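Long-range contacts in superoxide dismutase [Mn/Fe] (Aeropyrum pernix, PDB 3AK2), which catalyses the dismutation of superoxide to oxygen and hydrogen peroxide, apparently with either manganese or iron as its metal cofactor: residues A[38-43]-A[74-79]; A[69-74]-A[148-153]. One frame throughout, in Å; residues are numbered along the deposited sequence.

Contact 1: residues A[38-43]-A[74-79]; sequences TYVKGA and AGHIMH. With MN (manganese (II) ion), chain E.
Tyr39 and His79 meet where helix 25-54 passes helix 62-82 in the alpha-hairpin domain; the axes of segments 38-43 and 74-79 approach to 8.1 Å, with their directions 138° apart. This end of the contact is tight: Tyr39 CE2 comes within 3.2 Å of His79 CE1, the two rings crossing obliquely with their planes 33° apart. Behind the ring, Tyr39 CB lies 3.8 Å from His76 N, and a CB built on Gly75 would fall only 2.7 Å from Tyr39 CG, a clash that the missing side chain avoids. Gly75 also serves as second shell to the metal. Its O accepts a nearly straight bond from His79 ND1 (2.7 Å) lying in the imidazole plane, while His79 N reaches the same oxygen from the opposite face of the peptide plane. The His79 ring, with CG anti to the carbonyl carbon (chi1 -71°), turns back to this oxygen and is thereby fixed in rotation, with NE2 directed at manganese 2.2 Å away; His31, Asp165, His169 and a water complete the site. A leucine in place of Tyr39 would probably open a gap beside His79 and leave one flank of this metal ligand less firmly confined. Toward Val40 the packing is lighter: its CG2 alone touches the imidazole, 3.5 Å from His76 ND1, and that nitrogen finds its polar partner in His36. The far flank of helix 25-54, with Thr38 and Lys41, faces solvent. On its other sides helix 62-82 meets strand 129-136 through Met78, which packs on Trp130 and Val132, and the second subunit.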
loop_
_atom_site.group_PDB
_atom_site.type_symbol
_atom_site.label_atom_id
_atom_site.label_comp_id
_atom_site.label_asym_id
_atom_site.label_seq_id
_atom_site.Cartn_x
_atom_site.Cartn_y
_atom_site.Cartn_z
ATOM N N THR A 38 -6.258 -19.038 -9.749
ATOM C CA THR A 38 -6.962 -18.294 -8.710
ATOM C C THR A 38 -7.162 -16.828 -9.102
ATOM O O THR A 38 -8.224 -16.258 -8.853
ATOM C CB THR A 38 -6.245 -18.438 -7.351
ATOM O OG1 THR A 38 -6.375 -19.790 -6.898
ATOM C CG2 THR A 38 -6.832 -17.509 -6.298
ATOM N N TYR A 39 -6.155 -16.223 -9.727
ATOM C CA TYR A 39 -6.292 -14.826 -10.150
ATOM C C TYR A 39 -7.312 -14.677 -11.271
ATOM O O TYR A 39 -8.115 -13.739 -11.274
ATOM C CB TYR A 39 -4.945 -14.214 -10.544
ATOM C CG TYR A 39 -3.857 -14.443 -9.522
ATOM C CD1 TYR A 39 -4.068 -14.174 -8.169
ATOM C CD2 TYR A 39 -2.612 -14.928 -9.912
ATOM C CE1 TYR A 39 -3.065 -14.400 -7.232
ATOM C CE2 TYR A 39 -1.612 -15.154 -8.990
ATOM C CZ TYR A 39 -1.838 -14.892 -7.658
ATOM O OH TYR A 39 -0.822 -15.114 -6.757
ATOM N N VAL A 40 -7.306 -15.614 -12.213
ATOM C CA VAL A 40 -8.309 -15.615 -13.272
ATOM C C VAL A 40 -9.711 -15.669 -12.662
ATOM O O VAL A 40 -10.569 -14.845 -12.983
ATOM C CB VAL A 40 -8.101 -16.793 -14.252
ATOM C CG1 VAL A 40 -9.233 -16.856 -15.278
ATOM C CG2 VAL A 40 -6.750 -16.671 -14.948
ATOM N N LYS A 41 -9.932 -16.629 -11.767
ATOM C CA LYS A 41 -11.227 -16.763 -11.099
ATOM C C LYS A 41 -11.595 -15.506 -10.310
ATOM O O LYS A 41 -12.743 -15.069 -10.341
ATOM C CB LYS A 41 -11.232 -17.971 -10.160
ATOM C CG LYS A 41 -11.056 -19.320 -10.846
ATOM C CD LYS A 41 -11.039 -20.468 -9.831
ATOM C CE LYS A 41 -9.920 -20.363 -8.796
ATOM N NZ LYS A 41 -8.692 -21.113 -9.179
ATOM N N GLY A 42 -10.621 -14.935 -9.602
ATOM C CA GLY A 42 -10.855 -13.739 -8.802
ATOM C C GLY A 42 -11.242 -12.533 -9.635
ATOM O O GLY A 42 -12.087 -11.734 -9.225
ATOM N N ALA A 43 -10.618 -12.389 -10.802
ATOM C CA ALA A 43 -10.936 -11.278 -11.693
ATOM C C ALA A 43 -12.353 -11.429 -12.234
ATOM O O ALA A 43 -13.129 -10.467 -12.243
ATOM C CB ALA A 43 -9.918 -11.192 -12.824
ATOM N N ALA A 74 -4.532 -7.829 -12.225
ATOM C CA ALA A 74 -3.093 -7.648 -12.268
ATOM C C ALA A 74 -2.362 -8.991 -12.185
ATOM O O ALA A 74 -1.422 -9.235 -12.937
ATOM C CB ALA A 74 -2.645 -6.720 -11.170
ATOM N N GLY A 75 -2.779 -9.867 -11.273
ATOM C CA GLY A 75 -2.154 -11.181 -11.169
ATOM C C GLY A 75 -2.268 -11.930 -12.481
ATOM O O GLY A 75 -1.311 -12.547 -12.956
ATOM N N HIS A 76 -3.444 -11.862 -13.087
ATOM C CA HIS A 76 -3.676 -12.528 -14.350
ATOM C C HIS A 76 -2.747 -12.012 -15.457
ATOM O O HIS A 76 -2.018 -12.793 -16.072
ATOM C CB HIS A 76 -5.150 -12.401 -14.739
ATOM C CG HIS A 76 -5.473 -12.964 -16.084
ATOM N ND1 HIS A 76 -4.945 -14.151 -16.544
ATOM C CD2 HIS A 76 -6.283 -12.504 -17.066
ATOM C CE1 HIS A 76 -5.414 -14.397 -17.754
ATOM N NE2 HIS A 76 -6.232 -13.416 -18.091
ATOM N N ILE A 77 -2.750 -10.708 -15.708
ATOM C CA ILE A 77 -1.920 -10.195 -16.795
ATOM C C ILE A 77 -0.420 -10.387 -16.542
ATOM O O ILE A 77 0.322 -10.716 -17.464
ATOM C CB ILE A 77 -2.277 -8.745 -17.174
ATOM C CG1 ILE A 77 -1.710 -8.430 -18.564
ATOM C CG2 ILE A 77 -1.842 -7.747 -16.088
ATOM C CD1 ILE A 77 -2.187 -7.126 -19.138
ATOM N N MET A 78 0.021 -10.216 -15.297
ATOM C CA MET A 78 1.439 -10.386 -14.984
ATOM C C MET A 78 1.901 -11.819 -15.235
ATOM O O MET A 78 2.965 -12.029 -15.816
ATOM C CB MET A 78 1.773 -9.939 -13.555
ATOM C CG MET A 78 1.525 -8.455 -13.271
ATOM S SD MET A 78 2.576 -7.325 -14.216
ATOM C CE MET A 78 4.149 -7.535 -13.364
ATOM N N HIS A 79 1.103 -12.809 -14.832
ATOM C CA HIS A 79 1.467 -14.207 -15.110
ATOM C C HIS A 79 1.377 -14.535 -16.597
ATOM O O HIS A 79 2.177 -15.313 -17.113
ATOM C CB HIS A 79 0.638 -15.186 -14.274
ATOM C CG HIS A 79 0.988 -15.173 -12.819
ATOM N ND1 HIS A 79 0.494 -14.225 -11.947
ATOM C CD2 HIS A 79 1.798 -15.974 -12.084
ATOM C CE1 HIS A 79 0.983 -14.445 -10.740
ATOM N NE2 HIS A 79 1.776 -15.500 -10.794
HETATM MN MN MN E . 3.157 -15.942 -9.130
HETATM O O HOH W 1 2.900 -14.015 -8.284
#

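Contact 2: residues A[69-74]-A[148-153]; sequences FSFNYA and EKHNVL. With EDO (1,2-ethanediol), chain F.
Ser70 and Asn151, together with Phe71 and His150, join the alpha-hairpin domain to the C-terminal domain, where a classic beta bulge at the end of strand 141-148 sets Asn151 and Val152 both against Glu148. The firm polar link is Asn151 ND2 to Ser70 OG, 2.9 Å long and almost straight at 170°, with the oxygen in the amide plane. Ser70 OG is also hydrogen-bonded to Leu153 O of the second subunit, so the bond lies at a subunit interface. A weak bond runs from His150 ND1 to Phe71 O at 3.5 Å.

Aromatic packing accompanies it. The Phe71 side chain extends with CG anti to its backbone N (chi1 174°), which brings the ring up against the loop, where His150 ND1 sits above one face, offset toward the rim, 3.4 Å from Phe71 CE1. The two rings meet obliquely, their planes 38° apart. The imidazole also stacks on Trp167.

Among aliphatic contacts, Ala74 CB fits against His150, 3.5 Å from its CB, and Lys149 CB lies at the edge of the Phe71 ring. The lysine chain bends at chi3, and its NZ makes salt bridges with Glu126 and Glu148 of the third subunit. Asn151 OD1 is buried without a polar partner in the model, at the edge of the Phe71 ring, near its plane, 3.8 Å from CD1.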
loop_
_atom_site.group_PDB
_atom_site.type_symbol
_atom_site.label_atom_id
_atom_site.label_comp_id
_atom_site.label_asym_id
_atom_site.label_seq_id
_atom_site.Cartn_x
_atom_site.Cartn_y
_atom_site.Cartn_z
ATOM N N PHE A 69 -10.840 -6.641 -8.095
ATOM C CA PHE A 69 -10.568 -6.652 -9.525
ATOM C C PHE A 69 -9.119 -6.260 -9.810
ATOM O O PHE A 69 -8.434 -6.939 -10.567
ATOM C CB PHE A 69 -11.521 -5.741 -10.306
ATOM C CG PHE A 69 -11.145 -5.608 -11.754
ATOM C CD1 PHE A 69 -10.482 -4.473 -12.213
ATOM C CD2 PHE A 69 -11.404 -6.643 -12.649
ATOM C CE1 PHE A 69 -10.106 -4.367 -13.551
ATOM C CE2 PHE A 69 -11.023 -6.538 -13.985
ATOM C CZ PHE A 69 -10.379 -5.396 -14.425
ATOM N N SER A 70 -8.656 -5.179 -9.195
ATOM C CA SER A 70 -7.298 -4.706 -9.403
ATOM C C SER A 70 -6.277 -5.804 -9.130
ATOM O O SER A 70 -5.431 -6.100 -9.973
ATOM C CB SER A 70 -7.022 -3.508 -8.501
ATOM O OG SER A 70 -5.637 -3.210 -8.469
ATOM N N PHE A 71 -6.353 -6.413 -7.949
ATOM C CA PHE A 71 -5.366 -7.417 -7.571
ATOM C C PHE A 71 -5.384 -8.621 -8.503
ATOM O O PHE A 71 -4.330 -9.083 -8.959
ATOM C CB PHE A 71 -5.602 -7.868 -6.133
ATOM C CG PHE A 71 -4.721 -9.009 -5.699
ATOM C CD1 PHE A 71 -3.412 -8.781 -5.287
ATOM C CD2 PHE A 71 -5.201 -10.312 -5.707
ATOM C CE1 PHE A 71 -2.599 -9.845 -4.884
ATOM C CE2 PHE A 71 -4.395 -11.380 -5.308
ATOM C CZ PHE A 71 -3.095 -11.142 -4.901
ATOM N N ASN A 72 -6.576 -9.135 -8.780
ATOM C CA ASN A 72 -6.684 -10.368 -9.539
ATOM C C ASN A 72 -6.457 -10.175 -11.028
ATOM O O ASN A 72 -5.782 -10.996 -11.662
ATOM C CB ASN A 72 -8.005 -11.064 -9.243
ATOM C CG ASN A 72 -8.040 -11.641 -7.851
ATOM O OD1 ASN A 72 -7.402 -12.655 -7.573
ATOM N ND2 ASN A 72 -8.775 -10.984 -6.957
ATOM N N TYR A 73 -6.978 -9.085 -11.586
ATOM C CA TYR A 73 -6.659 -8.748 -12.966
ATOM C C TYR A 73 -5.146 -8.584 -13.129
ATOM O O TYR A 73 -4.544 -9.140 -14.054
ATOM C CB TYR A 73 -7.373 -7.476 -13.429
ATOM C CG TYR A 73 -6.962 -7.081 -14.831
ATOM C CD1 TYR A 73 -7.660 -7.547 -15.943
ATOM C CD2 TYR A 73 -5.846 -6.272 -15.042
ATOM C CE1 TYR A 73 -7.264 -7.195 -17.238
ATOM C CE2 TYR A 73 -5.440 -5.928 -16.322
ATOM C CZ TYR A 73 -6.148 -6.388 -17.414
ATOM O OH TYR A 73 -5.728 -6.012 -18.681
ATOM N N ALA A 74 -4.532 -7.829 -12.225
ATOM C CA ALA A 74 -3.093 -7.648 -12.268
ATOM C C ALA A 74 -2.362 -8.991 -12.185
ATOM O O ALA A 74 -1.422 -9.235 -12.937
ATOM C CB ALA A 74 -2.645 -6.720 -11.170
ATOM N N GLU A 148 4.884 -4.395 -6.091
ATOM C CA GLU A 148 4.554 -5.171 -4.892
ATOM C C GLU A 148 3.170 -5.791 -5.069
ATOM O O GLU A 148 2.323 -5.229 -5.769
ATOM C CB GLU A 148 4.633 -4.294 -3.638
ATOM C CG GLU A 148 6.071 -3.933 -3.270
ATOM C CD GLU A 148 6.201 -3.059 -2.033
ATOM O OE1 GLU A 148 7.253 -2.398 -1.906
ATOM O OE2 GLU A 148 5.267 -3.026 -1.193
ATOM N N LYS A 149 2.936 -6.946 -4.445
ATOM C CA LYS A 149 1.780 -7.778 -4.790
ATOM C C LYS A 149 1.732 -7.889 -6.316
ATOM O O LYS A 149 2.737 -8.246 -6.922
ATOM C CB LYS A 149 0.471 -7.235 -4.192
ATOM C CG LYS A 149 0.423 -7.285 -2.659
ATOM C CD LYS A 149 -1.001 -7.226 -2.094
ATOM C CE LYS A 149 -1.683 -5.894 -2.319
ATOM N NZ LYS A 149 -2.975 -5.911 -1.580
ATOM N N HIS A 150 0.592 -7.570 -6.928
ATOM C CA HIS A 150 0.503 -7.467 -8.386
ATOM C C HIS A 150 0.193 -6.061 -8.845
ATOM O O HIS A 150 0.268 -5.765 -10.039
ATOM C CB HIS A 150 -0.594 -8.379 -8.911
ATOM C CG HIS A 150 -0.378 -9.810 -8.576
ATOM N ND1 HIS A 150 -1.344 -10.605 -8.000
ATOM C CD2 HIS A 150 0.715 -10.588 -8.731
ATOM C CE1 HIS A 150 -0.850 -11.818 -7.816
ATOM N NE2 HIS A 150 0.396 -11.831 -8.250
ATOM N N ASN A 151 -0.152 -5.197 -7.894
ATOM C CA ASN A 151 -0.907 -3.982 -8.192
ATOM C C ASN A 151 -0.541 -2.850 -7.249
ATOM O O ASN A 151 -1.379 -2.019 -6.924
ATOM C CB ASN A 151 -2.411 -4.271 -8.093
ATOM C CG ASN A 151 -2.837 -4.684 -6.691
ATOM O OD1 ASN A 151 -2.051 -5.250 -5.921
ATOM N ND2 ASN A 151 -4.089 -4.415 -6.360
ATOM N N VAL A 152 0.705 -2.837 -6.788
ATOM C CA VAL A 152 1.214 -1.761 -5.952
ATOM C C VAL A 152 2.546 -1.342 -6.561
ATOM O O VAL A 152 3.401 -2.185 -6.845
ATOM C CB VAL A 152 1.381 -2.204 -4.474
ATOM C CG1 VAL A 152 1.951 -1.071 -3.612
ATOM C CG2 VAL A 152 0.045 -2.697 -3.897
ATOM N N LEU A 153 2.697 -0.038 -6.780
ATOM C CA LEU A 153 3.855 0.578 -7.462
ATOM C C LEU A 153 3.781 0.503 -8.979
ATOM O O LEU A 153 4.549 1.185 -9.660
ATOM C CB LEU A 153 5.212 0.033 -6.985
ATOM C CG LEU A 153 5.503 0.019 -5.484
ATOM C CD1 LEU A 153 6.892 -0.550 -5.218
ATOM C CD2 LEU A 153 5.354 1.395 -4.859
HETATM C C1 EDO F . 1.179 -4.668 0.657
HETATM O O1 EDO F . 0.411 -5.859 0.459
HETATM C C2 EDO F . 1.951 -4.351 -0.616
HETATM O O2 EDO F . 3.271 -4.893 -0.501
#

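In the fold
Both contacts are buried, and both depend on helix 62-82, sharing Ala74. Contact 1 stays within the alpha-hairpin domain, where two helices meet through rings and carbon atoms without a polar bond between the segments, while a bond inside segment 74-79 orients a metal ligand. Contact 2 bridges two domains: the helix meets an irregular loop, an amide bonds a hydroxyl across the boundary and an imidazole adds a weak bond, close to charged partners from other subunits. Their centres are about 9 Å apart, and they meet where Tyr39 CZ lies 3.2 Å from His150 CE1, the rings edge-to-face. Asn72 also packs, through CB, against Tyr39 and Ala43, so segment 69-74 touches helix 25-54 as well.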